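Local coordinates for thioredoxin Reductase (Burkholderia cenocepacia, PDB 4F82), which probably reduces hydrogen peroxide and organic hydroperoxides as a thiol-specific peroxidase of the Prx5 subfamily of peroxiredoxins, protecting the cell against oxidative stress, at residues T60-C63 and S64-V68. Residues are numbered along the deposited sequence; the frame is centred on the assembly and turned at random.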
ATOM      1  N   THR A  60       7.647  -5.805  -0.791  1.00 11.06           N
ATOM      2  CA  THR A  60       7.741  -7.106  -0.111  1.00  6.86           C
ATOM      3  C   THR A  60       8.922  -7.932  -0.666  1.00  9.45           C
ATOM      4  O   THR A  60       9.421  -7.660  -1.762  1.00  6.79           O
ATOM      5  CB  THR A  60       6.367  -7.903  -0.133  1.00  7.67           C
ATOM      6  OG1 THR A  60       6.001  -8.233  -1.481  1.00  6.73           O
ATOM      7  CG2 THR A  60       5.257  -7.097   0.507  1.00  9.71           C
ATOM      8  N   PRO A  61       9.392  -8.928   0.102  1.00  7.33           N
ATOM      9  CA  PRO A  61      10.718  -9.440  -0.250  1.00  7.57           C
ATOM     10  C   PRO A  61      10.843 -10.189  -1.566  1.00  7.38           C
ATOM     11  O   PRO A  61      11.787  -9.913  -2.306  1.00  8.69           O
ATOM     12  CB  PRO A  61      11.061 -10.347   0.928  1.00  8.23           C
ATOM     13  CG  PRO A  61      10.379  -9.612   2.129  1.00 12.90           C
ATOM     14  CD  PRO A  61       9.044  -9.221   1.517  1.00 12.47           C
ATOM     15  N   THR A  62       9.931 -11.099  -1.892  1.00  9.43           N
ATOM     16  CA  THR A  62      10.191 -11.886  -3.106  1.00  9.76           C
ATOM     17  C   THR A  62       9.863 -11.023  -4.319  1.00 11.98           C
ATOM     18  O   THR A  62      10.613 -10.987  -5.317  1.00  8.98           O
ATOM     19  CB  THR A  62       9.423 -13.196  -3.111  1.00  8.60           C
ATOM     20  OG1 THR A  62       9.929 -14.045  -2.060  1.00  7.76           O
ATOM     21  CG2 THR A  62       9.568 -13.914  -4.461  1.00 12.44           C
ATOM     22  N   CYS A  63       8.741 -10.314  -4.219  1.00  6.48           N
ATOM     23  CA  CYS A  63       8.403  -9.260  -5.179  1.00  6.17           C
ATOM     24  C   CYS A  63       9.560  -8.317  -5.515  1.00  7.72           C
ATOM     25  O   CYS A  63       9.804  -8.019  -6.686  1.00  9.12           O
ATOM     26  CB  CYS A  63       7.236  -8.433  -4.658  1.00  6.02           C
ATOM     27  SG  CYS A  63       5.675  -9.368  -4.473  1.00  8.01           S
ATOM     28  N   SER A  64      10.254  -7.842  -4.496  1.00  6.51           N
ATOM     29  CA  SER A  64      11.293  -6.829  -4.652  1.00  9.12           C
ATOM     30  C   SER A  64      12.666  -7.372  -5.068  1.00  9.22           C
ATOM     31  O   SER A  64      13.353  -6.753  -5.898  1.00 11.10           O
ATOM     32  CB  SER A  64      11.486  -6.033  -3.347  1.00  8.72           C
ATOM     33  OG  SER A  64      10.325  -5.306  -3.006  1.00  7.09           O
ATOM     34  N   ALA A  65      13.085  -8.478  -4.459  1.00  8.18           N
ATOM     35  CA  ALA A  65      14.431  -9.039  -4.662  1.00  7.74           C
ATOM     36  C   ALA A  65      14.524  -9.869  -5.950  1.00  7.69           C
ATOM     37  O   ALA A  65      15.579  -9.987  -6.575  1.00 11.78           O
ATOM     38  CB  ALA A  65      14.813  -9.938  -3.450  1.00  9.73           C
ATOM     39  N   GLN A  66      13.400 -10.476  -6.319  1.00  7.56           N
ATOM     40  CA  GLN A  66      13.377 -11.480  -7.384  1.00  8.01           C
ATOM     41  C   GLN A  66      12.427 -11.163  -8.548  1.00 10.51           C
ATOM     42  O   GLN A  66      12.827 -11.168  -9.722  1.00  7.02           O
ATOM     43  CB  GLN A  66      12.934 -12.808  -6.793  1.00  9.45           C
ATOM     44  CG  GLN A  66      14.037 -13.705  -6.321  1.00 14.71           C
ATOM     45  CD  GLN A  66      13.581 -15.140  -6.419  1.00 21.67           C
ATOM     46  OE1 GLN A  66      12.929 -15.631  -5.508  1.00 20.06           O
ATOM     47  NE2 GLN A  66      13.861 -15.802  -7.558  1.00 25.11           N
ATOM     48  N   HIS A  67      11.155 -10.966  -8.234  1.00 11.61           N
ATOM     49  CA  HIS A  67      10.138 -10.907  -9.283  1.00  9.65           C
ATOM     50  C   HIS A  67      10.249  -9.694 -10.244  1.00  9.52           C
ATOM     51  O   HIS A  67      10.344  -9.898 -11.461  1.00  6.29           O
ATOM     52  CB  HIS A  67       8.718 -11.067  -8.710  1.00  6.85           C
ATOM     53  CG  HIS A  67       7.730 -11.568  -9.711  1.00  5.98           C
ATOM     54  ND1 HIS A  67       6.399 -11.779  -9.408  1.00  5.88           N
ATOM     55  CD2 HIS A  67       7.883 -11.894 -11.022  1.00  6.03           C
ATOM     56  CE1 HIS A  67       5.779 -12.242 -10.488  1.00  5.87           C
ATOM     57  NE2 HIS A  67       6.654 -12.321 -11.477  1.00  5.95           N
ATOM     58  N   VAL A  68      10.259  -8.458  -9.718  1.00  6.17           N
ATOM     59  CA  VAL A  68      10.431  -7.270 -10.548  1.00 12.77           C
ATOM     60  C   VAL A  68      11.840  -7.197 -11.177  1.00 11.28           C
ATOM     61  O   VAL A  68      11.976  -6.860 -12.373  1.00  6.69           O
ATOM     62  CB  VAL A  68      10.053  -5.946  -9.773  1.00  6.58           C
ATOM     63  CG1 VAL A  68      10.268  -4.714 -10.638  1.00  6.61           C
ATOM     64  CG2 VAL A  68       8.608  -5.990  -9.362  1.00  5.84           C
TER
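Ser64 meets the carbonyl of Thr60 twice. Its amide N lies 2.9 Å from Thr60 O, nearly in line with the C=O bond, while OG donates to the same oxygen at 2.8 Å, tilted out of the carbonyl plane. With OG placed beside its own backbone N (chi1 -64°), the hydroxyl folds back to Thr60 O, and OG has a second hydrogen-bond partner in Trp100 NE1 of helix 94-103. Ala65 N follows with an ordinary i to i-4 bond to Pro61 O of 2.9 Å. At Gln66 the pattern changes. Its N reaches Thr62 O at 3.0 Å with a bent N-H...O angle of 143°. Alongside, Thr62 CG2 runs beside the Gln66 side chain, 3.9 Å from OE1. Thr62 O also accepts from His67 N at 167°, an i to i-5 bond that marks a pi-type turn. The widened turn takes in Cys63, the predicted peroxidatic cysteine, whose own O accepts the second such bond; Cys63 sits in the first turn of helix 61-80, the helix of a beta-alpha-beta unit in the thioredoxin-like fold, and Thr60 OG1, which bonds Gly57 O, is 3.2 Å from Cys63 SG. The His67 ring swings off the turn, CG anti to the backbone N, and bonds Ser165 O and Arg141. Val68 N prolongs the wide pattern with a 3.1 Å, almost straight bond to Cys63 O, and its side chain packs on Phe53 and Leu55 of strand 49-55.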